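Local structure of dehalogenase (Rhodospirillaceae, 6A41) at residues A[11-16]-A[32-37]; A[88-93]-A[144-149]. The protein probably breaks carbon–halogen bonds as a dehalogenase built on the Rossmann-type fold of the short-chain dehydrogenase/reductase superfamily. All blocks are in the same frame, centred on the assembly; numbering follows the deposited sequence.

Interaction 1 (A[11-16]-A[32-37])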
loop_
_atom_site.group_PDB
_atom_site.type_symbol
_atom_site.label_atom_id
_atom_site.label_comp_id
_atom_site.label_asym_id
_atom_site.label_seq_id
_atom_site.Cartn_x
_atom_site.Cartn_y
_atom_site.Cartn_z
ATOM N N THR A 11 16.024 4.243 -22.661
ATOM C CA THR A 11 16.275 5.653 -22.740
ATOM C C THR A 11 17.352 6.113 -21.758
ATOM O O THR A 11 17.697 5.462 -20.787
ATOM C CB THR A 11 15.009 6.490 -22.480
ATOM O OG1 THR A 11 14.522 6.258 -21.144
ATOM C CG2 THR A 11 13.931 6.072 -23.441
ATOM N N ASN A 12 17.876 7.295 -22.025
ATOM C CA ASN A 12 18.880 7.956 -21.179
ATOM C C ASN A 12 19.900 6.982 -20.650
ATOM O O ASN A 12 20.230 6.945 -19.428
ATOM C CB ASN A 12 18.145 8.729 -20.105
ATOM C CG ASN A 12 17.105 9.694 -20.634
ATOM O OD1 ASN A 12 17.433 10.646 -21.367
ATOM N ND2 ASN A 12 15.860 9.430 -20.366
ATOM N N VAL A 13 20.467 6.187 -21.554
ATOM C CA VAL A 13 21.210 5.018 -21.136
ATOM C C VAL A 13 22.484 5.291 -20.341
ATOM O O VAL A 13 22.980 4.389 -19.604
ATOM C CB VAL A 13 21.558 4.111 -22.334
ATOM C CG1 VAL A 13 22.761 4.587 -23.109
ATOM C CG2 VAL A 13 21.719 2.671 -21.939
ATOM N N GLU A 14 23.001 6.499 -20.454
ATOM C CA GLU A 14 24.104 6.911 -19.651
ATOM C C GLU A 14 23.746 7.260 -18.256
ATOM O O GLU A 14 24.645 7.425 -17.480
ATOM C CB GLU A 14 24.940 8.088 -20.316
ATOM C CG GLU A 14 25.587 7.681 -21.594
ATOM C CD GLU A 14 26.561 6.546 -21.385
ATOM O OE1 GLU A 14 27.510 6.668 -20.562
ATOM O OE2 GLU A 14 26.423 5.497 -22.050
ATOM N N LYS A 15 22.485 7.315 -17.884
ATOM C CA LYS A 15 22.084 7.603 -16.508
ATOM C C LYS A 15 21.548 6.357 -15.851
ATOM O O LYS A 15 21.142 5.401 -16.522
ATOM C CB LYS A 15 20.921 8.589 -16.511
ATOM C CG LYS A 15 21.395 9.981 -16.894
ATOM C CD LYS A 15 20.215 10.876 -17.103
ATOM C CE LYS A 15 19.911 11.763 -15.942
ATOM N NZ LYS A 15 20.991 12.672 -15.501
ATOM N N PHE A 16 21.491 6.448 -14.546
ATOM C CA PHE A 16 20.652 5.584 -13.663
ATOM C C PHE A 16 20.797 4.086 -14.024
ATOM O O PHE A 16 21.892 3.553 -13.871
ATOM C CB PHE A 16 19.170 6.091 -13.805
ATOM C CG PHE A 16 18.211 5.670 -12.682
ATOM C CD1 PHE A 16 18.666 5.133 -11.449
ATOM C CD2 PHE A 16 16.881 5.893 -12.840
ATOM C CE1 PHE A 16 17.787 4.763 -10.466
ATOM C CE2 PHE A 16 15.994 5.601 -11.839
ATOM C CZ PHE A 16 16.424 5.063 -10.660
ATOM N N VAL A 32 19.330 -4.702 -28.074
ATOM C CA VAL A 32 19.203 -3.504 -27.334
ATOM C C VAL A 32 19.440 -2.308 -28.261
ATOM O O VAL A 32 20.456 -2.227 -28.959
ATOM C CB VAL A 32 20.212 -3.488 -26.165
ATOM C CG1 VAL A 32 20.181 -2.149 -25.470
ATOM C CG2 VAL A 32 19.913 -4.655 -25.203
ATOM N N LEU A 33 18.501 -1.381 -28.221
ATOM C CA LEU A 33 18.549 -0.083 -28.809
ATOM C C LEU A 33 18.600 0.961 -27.696
ATOM O O LEU A 33 17.822 0.876 -26.730
ATOM C CB LEU A 33 17.277 0.176 -29.579
ATOM C CG LEU A 33 16.894 -0.840 -30.625
ATOM C CD1 LEU A 33 15.668 -0.408 -31.346
ATOM C CD2 LEU A 33 18.095 -1.203 -31.535
ATOM N N ALA A 34 19.489 1.904 -27.797
ATOM C CA ALA A 34 19.719 2.830 -26.697
ATOM C C ALA A 34 19.632 4.239 -27.205
ATOM O O ALA A 34 20.310 4.577 -28.186
ATOM C CB ALA A 34 21.090 2.598 -26.054
ATOM N N HIS A 35 18.905 5.047 -26.470
ATOM C CA HIS A 35 18.868 6.512 -26.592
ATOM C C HIS A 35 19.731 7.166 -25.498
ATOM O O HIS A 35 19.840 6.652 -24.384
ATOM C CB HIS A 35 17.433 7.009 -26.474
ATOM C CG HIS A 35 17.326 8.430 -26.013
ATOM N ND1 HIS A 35 17.213 8.739 -24.681
ATOM C CD2 HIS A 35 17.337 9.620 -26.688
ATOM C CE1 HIS A 35 17.213 10.064 -24.544
ATOM N NE2 HIS A 35 17.285 10.627 -25.738
ATOM N N ASP A 36 20.352 8.282 -25.838
ATOM C CA ASP A 36 20.934 9.144 -24.845
ATOM C C ASP A 36 21.066 10.555 -25.466
ATOM O O ASP A 36 21.432 10.670 -26.623
ATOM C CB ASP A 36 22.296 8.605 -24.313
ATOM C CG ASP A 36 22.787 9.360 -23.065
ATOM O OD1 ASP A 36 22.289 8.992 -21.930
ATOM O OD2 ASP A 36 23.637 10.349 -23.236
ATOM N N PRO A 37 20.907 11.616 -24.654
ATOM C CA PRO A 37 21.196 12.936 -25.201
ATOM C C PRO A 37 22.570 13.106 -25.738
ATOM O O PRO A 37 22.783 13.978 -26.538
ATOM C CB PRO A 37 21.085 13.877 -23.989
ATOM C CG PRO A 37 20.189 13.148 -23.121
ATOM C CD PRO A 37 20.468 11.701 -23.259
#
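Val13 N gives its hydrogen to His35 O over 2.9 Å, the first of three bonds that tie the turn at 12–15 to the chain leaving strand 31–34. One residue earlier, Asn12 N donates to His35 ND1 at 3.1 Å, approaching the imidazole at its edge and only 15° out of the ring plane. With ND1 accepting, NE2 is the likely proton carrier, consistent with its weak hydrogen bond to Val61 O. The Asn12 side chain runs alongside the ring in the same direction, its amide turned almost perpendicular to it, and OD1 comes within 3.2 Å of His35 CE1; ND2 is engaged by Asn83 O. The third bond joins Glu14 N to Asp36 OD1, 3.0 Å away and met from above the carboxylate plane (51° out of it). Asp36 CG stands opposite its own backbone N (chi1 -169°), which carries the carboxylate over to the turn, while OD2 bonds to Ser38 OG. Replacing this aspartate by an alanine would probably leave Glu14 N without its acceptor and Ser38 OG without its partner, weakening the hold on the type I turn. The side chains of Glu14 and Asp36 cross at about a right angle, their carboxylate planes nearly perpendicular, and Glu14 OE2 is hydrogen-bonded to His19 NE2. Apart from these polar links, Val13 CG1 rests 3.9 Å from Ala34 CB. The contact thus joins the loop between strand 7–10 and helix 18–27 to the end of strand 31–34, the region where cofactor-dependent relatives hold their dinucleotide. Tyr48 of helix 42–51 packs against Val13 and Ala34, Thr22 of helix 18–27 against Val13, and Thr11 OG1 bonds to Asn83 N at the end of strand 79–83.

Interaction 2 (A[88-93]-A[144-149])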
loop_
_atom_site.group_PDB
_atom_site.type_symbol
_atom_site.label_atom_id
_atom_site.label_comp_id
_atom_site.label_asym_id
_atom_site.label_seq_id
_atom_site.Cartn_x
_atom_site.Cartn_y
_atom_site.Cartn_z
ATOM N N ALA A 88 18.127 14.506 -7.065
ATOM C CA ALA A 88 17.373 14.647 -5.882
ATOM C C ALA A 88 18.011 15.856 -5.165
ATOM O O ALA A 88 19.045 15.702 -4.499
ATOM C CB ALA A 88 17.492 13.400 -5.065
ATOM N N LEU A 89 17.434 17.045 -5.339
ATOM C CA LEU A 89 17.959 18.238 -4.665
ATOM C C LEU A 89 17.476 18.372 -3.263
ATOM O O LEU A 89 16.256 18.229 -2.958
ATOM C CB LEU A 89 17.534 19.497 -5.412
ATOM C CG LEU A 89 17.820 19.475 -6.904
ATOM C CD1 LEU A 89 17.136 20.650 -7.695
ATOM C CD2 LEU A 89 19.327 19.524 -7.101
ATOM N N LYS A 90 18.412 18.661 -2.354
ATOM C CA LYS A 90 18.032 18.928 -0.946
ATOM C C LYS A 90 17.266 20.195 -1.049
ATOM O O LYS A 90 17.770 21.207 -1.529
ATOM C CB LYS A 90 19.237 19.076 0.007
ATOM C CG LYS A 90 18.843 19.110 1.497
ATOM C CD LYS A 90 20.015 18.959 2.505
ATOM C CE LYS A 90 19.429 18.819 3.926
ATOM N NZ LYS A 90 18.955 20.164 4.401
ATOM N N ALA A 91 16.017 20.173 -0.612
ATOM C CA ALA A 91 15.089 21.269 -0.813
ATOM C C ALA A 91 14.085 21.375 0.326
ATOM O O ALA A 91 12.880 21.036 0.103
ATOM C CB ALA A 91 14.348 21.095 -2.135
ATOM N N PRO A 92 14.570 21.718 1.543
ATOM C CA PRO A 92 13.548 22.057 2.611
ATOM C C PRO A 92 12.540 23.086 2.129
ATOM O O PRO A 92 12.883 23.912 1.256
ATOM C CB PRO A 92 14.413 22.529 3.803
ATOM C CG PRO A 92 15.775 22.771 3.224
ATOM C CD PRO A 92 15.933 22.152 1.898
ATOM N N LEU A 93 11.293 23.045 2.653
ATOM C CA LEU A 93 10.264 24.039 2.321
ATOM C C LEU A 93 10.772 25.433 2.120
ATOM O O LEU A 93 10.431 26.054 1.115
ATOM C CB LEU A 93 9.233 24.132 3.435
ATOM C CG LEU A 93 8.168 23.083 3.233
ATOM C CD1 LEU A 93 7.311 23.104 4.467
ATOM C CD2 LEU A 93 7.267 23.190 2.006
ATOM N N ALA A 144 12.389 13.412 4.336
ATOM C CA ALA A 144 12.394 14.820 4.784
ATOM C C ALA A 144 13.398 15.608 3.930
ATOM O O ALA A 144 14.475 15.089 3.591
ATOM C CB ALA A 144 12.715 14.956 6.236
ATOM N N ASN A 145 13.008 16.835 3.584
ATOM C CA ASN A 145 13.871 17.746 2.813
ATOM C C ASN A 145 14.077 17.394 1.337
ATOM O O ASN A 145 14.819 18.112 0.635
ATOM C CB ASN A 145 15.213 18.069 3.545
ATOM C CG ASN A 145 14.979 18.444 4.974
ATOM O OD1 ASN A 145 14.207 19.315 5.212
ATOM N ND2 ASN A 145 15.684 17.792 5.952
ATOM N N TYR A 146 13.344 16.395 0.813
ATOM C CA TYR A 146 13.449 16.098 -0.563
ATOM C C TYR A 146 12.069 15.971 -1.191
ATOM O O TYR A 146 11.895 15.203 -2.096
ATOM C CB TYR A 146 14.217 14.814 -0.820
ATOM C CG TYR A 146 15.680 14.989 -0.470
ATOM C CD1 TYR A 146 16.092 14.960 0.860
ATOM C CD2 TYR A 146 16.585 15.236 -1.424
ATOM C CE1 TYR A 146 17.431 15.115 1.246
ATOM C CE2 TYR A 146 17.914 15.380 -1.102
ATOM C CZ TYR A 146 18.319 15.298 0.247
ATOM O OH TYR A 146 19.637 15.552 0.560
ATOM N N ALA A 147 11.077 16.649 -0.620
ATOM C CA ALA A 147 9.750 16.367 -1.036
ATOM C C ALA A 147 9.471 16.629 -2.505
ATOM O O ALA A 147 8.690 15.929 -3.125
ATOM C CB ALA A 147 8.797 17.172 -0.177
ATOM N N PRO A 148 10.054 17.700 -3.071
ATOM C CA PRO A 148 9.869 17.855 -4.563
ATOM C C PRO A 148 10.341 16.654 -5.402
ATOM O O PRO A 148 9.566 16.208 -6.289
ATOM C CB PRO A 148 10.621 19.133 -4.890
ATOM C CG PRO A 148 10.525 19.903 -3.574
ATOM C CD PRO A 148 10.922 18.780 -2.589
ATOM N N TYR A 149 11.507 16.147 -5.081
ATOM C CA TYR A 149 12.006 14.961 -5.731
ATOM C C TYR A 149 11.024 13.763 -5.535
ATOM O O TYR A 149 10.681 13.030 -6.487
ATOM C CB TYR A 149 13.369 14.586 -5.180
ATOM C CG TYR A 149 13.846 13.281 -5.778
ATOM C CD1 TYR A 149 14.355 13.197 -7.067
ATOM C CD2 TYR A 149 13.714 12.086 -5.094
ATOM C CE1 TYR A 149 14.757 11.957 -7.597
ATOM C CE2 TYR A 149 14.102 10.892 -5.686
ATOM C CZ TYR A 149 14.639 10.867 -6.911
ATOM O OH TYR A 149 14.993 9.633 -7.459
HETATM O O HOH W 1 13.963 18.112 -4.280
HETATM O O HOH W 2 11.217 19.082 1.006
#
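Two tyrosine rings receive the chain at 88–90, one over a face and the other by both face and edge. Ala88 CB sits over one face of Tyr149, 3.8 Å from the ring centroid and 14° off the normal, a CH-pi contact displaced slightly toward the rim. Over a face of Tyr146 lies Lys90 CA, 4.0 Å from that centroid and more slanted, at 29°; Ala88 O and Ala144 O meet the edge of the same ring in its plane. Tyr149 CG lies opposite the backbone N (chi1 175°), which brings a face of the ring against the Ala88 methyl. The aliphatic chain of Lys90 continues across the end of Tyr146, its CB 3.6 Å from Tyr146 OH. Farther along, Ala91 N donates a short, straight bond to Asn145 O at 2.7 Å, the one direct hydrogen bond between the segments. Two waters supplement it: one donates to Leu89 O and accepts from Tyr149 N, the other donates to Ala91 O at 2.7 Å and accepts from Ala147 N at 2.9 Å. Backbone N-H groups at the start of helix 147–158, which follows Tyr146 at the N-cap, thereby find partners through solvent. Pro92 CB touches Asn145 OD1 at 3.5 Å, and Ala91 CB reaches Pro148 CD. A second subunit packs close by, with its Phe113 on Pro148 and its Glu166 on Pro92. Tyr149 OH is hydrogen-bonded to Arg153 NE, and the four-residue spacing of this pair is consistent with the Tyr-x-x-x-Arg motif of halohydrin dehalogenases, in which case the 88–93 loop would border the active site of a short-chain dehydrogenase/reductase-like fold.

Overall arrangement
Interaction 1 comes first along the chain and is complete before residue 88; the centres of the two contacts lie about 26 Å apart and the nearest atoms about 6 Å, so the two do not meet directly. Both involve loops that leave strands of the same seven-stranded parallel sheet: interaction 1 uses those after 7–10 and 31–34, interaction 2 the one after 79–83, set against the start of helix 147–158. Tyr187 ties the two regions together, its ring meeting both Phe16 and Tyr149. In a Rossmann-type fold such loops build the functional surface, and here interaction 1 lies within one chain whereas interaction 2 also borders a second subunit.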